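Local coordinates for ankyrin repeat-containing protein YAR1 (Saccharomyces cerevisiae, PDB 4BSZ), which is an ankyrin-repeat protein that is required for a normal rate of cell proliferation and probably binds unfolded proteins, at residues N62-E73 with K107-Y118. Numbering follows the deposited sequence.
Sequences NGHIETVRYILE and KLDVVKLLCDEY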
loop_
_atom_site.group_PDB
_atom_site.type_symbol
_atom_site.label_atom_id
_atom_site.label_comp_id
_atom_site.label_asym_id
_atom_site.label_seq_id
_atom_site.Cartn_x
_atom_site.Cartn_y
_atom_site.Cartn_z
ATOM N N ASN B 62 -13.973 -44.297 0.757
ATOM C CA ASN B 62 -15.022 -44.484 -0.236
ATOM C C ASN B 62 -16.413 -43.997 0.177
ATOM O O ASN B 62 -17.386 -44.186 -0.557
ATOM C CB ASN B 62 -15.077 -45.946 -0.656
ATOM C CG ASN B 62 -13.879 -46.350 -1.483
ATOM O OD1 ASN B 62 -13.110 -45.501 -1.937
ATOM N ND2 ASN B 62 -13.727 -47.653 -1.708
ATOM N N GLY B 63 -16.502 -43.385 1.355
ATOM C CA GLY B 63 -17.716 -42.721 1.793
ATOM C C GLY B 63 -18.893 -43.626 2.102
ATOM O O GLY B 63 -20.034 -43.163 2.128
ATOM N N HIS B 64 -18.614 -44.907 2.340
ATOM C CA HIS B 64 -19.627 -45.897 2.688
ATOM C C HIS B 64 -19.986 -45.817 4.163
ATOM O O HIS B 64 -19.552 -46.654 4.972
ATOM C CB HIS B 64 -19.116 -47.297 2.379
ATOM C CG HIS B 64 -18.782 -47.512 0.937
ATOM N ND1 HIS B 64 -19.555 -47.010 -0.089
ATOM C CD2 HIS B 64 -17.755 -48.172 0.348
ATOM C CE1 HIS B 64 -19.021 -47.357 -1.246
ATOM N NE2 HIS B 64 -17.926 -48.058 -1.010
ATOM N N ILE B 65 -20.799 -44.822 4.498
ATOM C CA ILE B 65 -21.142 -44.514 5.881
ATOM C C ILE B 65 -21.725 -45.701 6.684
ATOM O O ILE B 65 -21.405 -45.870 7.862
ATOM C CB ILE B 65 -22.087 -43.299 5.927
ATOM C CG1 ILE B 65 -22.260 -42.787 7.355
ATOM C CG2 ILE B 65 -23.417 -43.634 5.277
ATOM C CD1 ILE B 65 -21.081 -42.034 7.863
ATOM N N GLU B 66 -22.552 -46.530 6.050
ATOM C CA GLU B 66 -23.187 -47.633 6.769
ATOM C C GLU B 66 -22.176 -48.725 7.093
ATOM O O GLU B 66 -22.186 -49.309 8.177
ATOM C CB GLU B 66 -24.379 -48.188 5.986
ATOM C CG GLU B 66 -25.527 -47.200 5.875
ATOM C CD GLU B 66 -25.863 -46.547 7.210
ATOM O OE1 GLU B 66 -26.023 -47.280 8.210
ATOM O OE2 GLU B 66 -25.956 -45.299 7.262
ATOM N N THR B 67 -21.292 -48.986 6.144
ATOM C CA THR B 67 -20.201 -49.913 6.360
ATOM C C THR B 67 -19.271 -49.376 7.454
ATOM O O THR B 67 -18.851 -50.118 8.343
ATOM C CB THR B 67 -19.408 -50.098 5.070
ATOM O OG1 THR B 67 -20.313 -50.274 3.967
ATOM C CG2 THR B 67 -18.491 -51.292 5.192
ATOM N N VAL B 68 -18.962 -48.079 7.380
ATOM C CA VAL B 68 -18.089 -47.433 8.364
ATOM C C VAL B 68 -18.648 -47.526 9.784
ATOM O O VAL B 68 -17.936 -47.873 10.722
ATOM C CB VAL B 68 -17.835 -45.939 8.030
ATOM C CG1 VAL B 68 -17.086 -45.248 9.172
ATOM C CG2 VAL B 68 -17.065 -45.792 6.713
ATOM N N ARG B 69 -19.925 -47.205 9.934
ATOM C CA ARG B 69 -20.571 -47.265 11.235
ATOM C C ARG B 69 -20.589 -48.695 11.772
ATOM O O ARG B 69 -20.379 -48.918 12.963
ATOM C CB ARG B 69 -21.987 -46.702 11.147
ATOM C CG ARG B 69 -22.744 -46.738 12.442
ATOM C CD ARG B 69 -24.142 -46.237 12.205
ATOM N NE ARG B 69 -24.148 -44.870 11.690
ATOM C CZ ARG B 69 -24.015 -43.792 12.461
ATOM N NH1 ARG B 69 -23.851 -43.929 13.774
ATOM N NH2 ARG B 69 -24.037 -42.578 11.922
ATOM N N TYR B 70 -20.818 -49.662 10.891
ATOM C CA TYR B 70 -20.813 -51.059 11.302
ATOM C C TYR B 70 -19.446 -51.479 11.825
ATOM O O TYR B 70 -19.332 -52.078 12.890
ATOM C CB TYR B 70 -21.215 -51.979 10.149
ATOM C CG TYR B 70 -21.033 -53.444 10.469
ATOM C CD1 TYR B 70 -22.002 -54.146 11.171
ATOM C CD2 TYR B 70 -19.886 -54.124 10.082
ATOM C CE1 TYR B 70 -21.841 -55.495 11.473
ATOM C CE2 TYR B 70 -19.713 -55.476 10.380
ATOM C CZ TYR B 70 -20.692 -56.157 11.074
ATOM O OH TYR B 70 -20.517 -57.500 11.368
ATOM N N ILE B 71 -18.416 -51.184 11.051
ATOM C CA ILE B 71 -17.059 -51.505 11.446
ATOM C C ILE B 71 -16.767 -50.930 12.829
ATOM O O ILE B 71 -16.213 -51.605 13.692
ATOM C CB ILE B 71 -16.048 -50.963 10.416
ATOM C CG1 ILE B 71 -16.224 -51.695 9.087
ATOM C CG2 ILE B 71 -14.631 -51.100 10.935
ATOM C CD1 ILE B 71 -15.411 -51.153 7.958
ATOM N N LEU B 72 -17.174 -49.688 13.048
ATOM C CA LEU B 72 -16.904 -49.029 14.314
ATOM C C LEU B 72 -17.707 -49.639 15.458
ATOM O O LEU B 72 -17.170 -49.872 16.538
ATOM C CB LEU B 72 -17.161 -47.524 14.206
ATOM C CG LEU B 72 -16.062 -46.721 13.510
ATOM C CD1 LEU B 72 -16.507 -45.280 13.290
ATOM C CD2 LEU B 72 -14.770 -46.780 14.312
ATOM N N GLU B 73 -18.988 -49.895 15.219
ATOM C CA GLU B 73 -19.845 -50.505 16.232
ATOM C C GLU B 73 -19.294 -51.864 16.685
ATOM O O GLU B 73 -19.143 -52.127 17.882
ATOM C CB GLU B 73 -21.274 -50.663 15.704
ATOM C CG GLU B 73 -22.082 -49.376 15.681
ATOM C CD GLU B 73 -23.409 -49.537 14.960
ATOM O OE1 GLU B 73 -23.636 -50.616 14.359
ATOM O OE2 GLU B 73 -24.221 -48.583 14.994
ATOM N N LYS B 107 -15.173 -36.811 2.223
ATOM C CA LYS B 107 -16.337 -37.552 2.681
ATOM C C LYS B 107 -16.812 -37.027 4.032
ATOM O O LYS B 107 -16.387 -37.527 5.081
ATOM C CB LYS B 107 -15.990 -39.031 2.784
ATOM C CG LYS B 107 -15.411 -39.597 1.511
ATOM C CD LYS B 107 -16.375 -39.450 0.340
ATOM C CE LYS B 107 -15.849 -40.174 -0.898
ATOM N NZ LYS B 107 -16.845 -40.229 -2.000
ATOM N N LEU B 108 -17.702 -36.034 4.002
ATOM C CA LEU B 108 -18.155 -35.350 5.216
ATOM C C LEU B 108 -18.872 -36.221 6.259
ATOM O O LEU B 108 -18.598 -36.105 7.454
ATOM C CB LEU B 108 -19.031 -34.151 4.852
ATOM C CG LEU B 108 -19.381 -33.182 5.987
ATOM C CD1 LEU B 108 -18.130 -32.828 6.775
ATOM C CD2 LEU B 108 -20.047 -31.929 5.431
ATOM N N ASP B 109 -19.789 -37.078 5.815
ATOM C CA ASP B 109 -20.563 -37.923 6.725
ATOM C C ASP B 109 -19.661 -38.847 7.552
ATOM O O ASP B 109 -19.852 -39.020 8.763
ATOM C CB ASP B 109 -21.606 -38.730 5.943
ATOM C CG ASP B 109 -21.072 -39.250 4.613
ATOM O OD1 ASP B 109 -19.850 -39.125 4.352
ATOM O OD2 ASP B 109 -21.880 -39.800 3.829
ATOM N N VAL B 110 -18.673 -39.431 6.885
ATOM C CA VAL B 110 -17.702 -40.293 7.538
ATOM C C VAL B 110 -16.915 -39.512 8.579
ATOM O O VAL B 110 -16.685 -39.993 9.694
ATOM C CB VAL B 110 -16.729 -40.881 6.509
ATOM C CG1 VAL B 110 -15.503 -41.439 7.192
ATOM C CG2 VAL B 110 -17.430 -41.944 5.684
ATOM N N VAL B 111 -16.515 -38.298 8.204
ATOM C CA VAL B 111 -15.698 -37.449 9.061
ATOM C C VAL B 111 -16.428 -37.044 10.335
ATOM O O VAL B 111 -15.865 -37.121 11.433
ATOM C CB VAL B 111 -15.198 -36.206 8.307
ATOM C CG1 VAL B 111 -14.541 -35.214 9.267
ATOM C CG2 VAL B 111 -14.229 -36.619 7.194
ATOM N N LYS B 112 -17.681 -36.627 10.199
ATOM C CA LYS B 112 -18.488 -36.312 11.372
ATOM C C LYS B 112 -18.672 -37.553 12.255
ATOM O O LYS B 112 -18.629 -37.466 13.478
ATOM C CB LYS B 112 -19.839 -35.736 10.966
ATOM C CG LYS B 112 -19.771 -34.328 10.440
ATOM C CD LYS B 112 -21.166 -33.788 10.206
ATOM C CE LYS B 112 -21.134 -32.341 9.740
ATOM N NZ LYS B 112 -22.512 -31.786 9.575
ATOM N N LEU B 113 -18.864 -38.708 11.633
ATOM C CA LEU B 113 -18.997 -39.938 12.392
ATOM C C LEU B 113 -17.714 -40.238 13.165
ATOM O O LEU B 113 -17.757 -40.519 14.358
ATOM C CB LEU B 113 -19.336 -41.098 11.465
ATOM C CG LEU B 113 -19.661 -42.438 12.117
ATOM C CD1 LEU B 113 -20.828 -42.313 13.081
ATOM C CD2 LEU B 113 -19.977 -43.429 11.031
ATOM N N LEU B 114 -16.574 -40.160 12.484
ATOM C CA LEU B 114 -15.280 -40.434 13.109
ATOM C C LEU B 114 -14.944 -39.482 14.254
ATOM O O LEU B 114 -14.368 -39.886 15.264
ATOM C CB LEU B 114 -14.163 -40.389 12.063
ATOM C CG LEU B 114 -14.129 -41.546 11.066
ATOM C CD1 LEU B 114 -12.989 -41.397 10.085
ATOM C CD2 LEU B 114 -13.992 -42.840 11.837
ATOM N N CYS B 115 -15.304 -38.215 14.101
ATOM C CA CYS B 115 -14.873 -37.204 15.057
ATOM C C CYS B 115 -15.880 -36.923 16.168
ATOM O O CYS B 115 -15.488 -36.625 17.293
ATOM C CB CYS B 115 -14.506 -35.916 14.325
ATOM S SG CYS B 115 -13.176 -36.123 13.122
ATOM N N ASP B 116 -17.171 -37.020 15.855
ATOM C CA ASP B 116 -18.223 -36.704 16.821
ATOM C C ASP B 116 -18.522 -37.874 17.754
ATOM O O ASP B 116 -18.520 -37.721 18.974
ATOM C CB ASP B 116 -19.516 -36.266 16.119
ATOM C CG ASP B 116 -19.362 -34.957 15.355
ATOM O OD1 ASP B 116 -18.516 -34.123 15.737
ATOM O OD2 ASP B 116 -20.105 -34.751 14.373
ATOM N N GLU B 117 -18.780 -39.043 17.171
ATOM C CA GLU B 117 -19.153 -40.219 17.945
ATOM C C GLU B 117 -17.947 -41.026 18.444
ATOM O O GLU B 117 -17.944 -41.516 19.573
ATOM C CB GLU B 117 -20.107 -41.096 17.138
ATOM C CG GLU B 117 -21.288 -40.329 16.564
ATOM C CD GLU B 117 -22.431 -41.236 16.137
ATOM O OE1 GLU B 117 -22.364 -42.458 16.401
ATOM O OE2 GLU B 117 -23.402 -40.724 15.538
ATOM N N TYR B 118 -16.915 -41.145 17.617
ATOM C CA TYR B 118 -15.777 -42.002 17.956
ATOM C C TYR B 118 -14.454 -41.274 18.215
ATOM O O TYR B 118 -13.407 -41.911 18.344
ATOM C CB TYR B 118 -15.610 -43.101 16.908
ATOM C CG TYR B 118 -16.815 -44.019 16.850
ATOM C CD1 TYR B 118 -17.948 -43.653 16.140
ATOM C CD2 TYR B 118 -16.826 -45.242 17.523
ATOM C CE1 TYR B 118 -19.058 -44.473 16.083
ATOM C CE2 TYR B 118 -17.938 -46.081 17.470
ATOM C CZ TYR B 118 -19.056 -45.689 16.745
ATOM O OH TYR B 118 -20.180 -46.490 16.664
#
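Leu113 reaches from helix 108-117 against helix 65-78, between Ile65, Val68 and Arg69. Its CB lies 4.1 Å from Ile65 CD1. CG faces Leu72 CD1 at longer range. At the fork the two methyls part. CD2 packs on Ile65 CD1 at 3.6 Å and also meets Val68 CG1 and Arg69 CB. Leu113 CD1 lies against one face of the Arg69 guanidinium, 3.6 Å from Arg69 CZ.

The arginine gets there because its chain runs straight to CD and then bends at chi3 (-60°). Its NH1 makes a weak hydrogen bond, part of a salt bridge, to Glu117 OE1 at 3.4 Å. The guanidinium and carboxylate planes are turned 55° apart.

One turn on, Leu72 lies over a face of the Tyr118 ring. Its CB sits 3.8 Å from the ring centroid, a CH-pi contact, and its CD1 also touches Leu114 CD2. At the other end, Val110 CG2 meets Val68 CG2 and the CA of Gly63, which closes a Schellman motif. The Lys107 chain lies along the same glycine.

The axes of 65-73 and 108-117 run nearly parallel, 18° apart, and the contact joins ANK 1 to ANK 2 in the ankyrin stack. Helix 55-61 touches both Val68 and Val110. The chemistry implies an interface held mainly by apolar packing, with one salt bridge at its margin, whose hydrogen bond is weak.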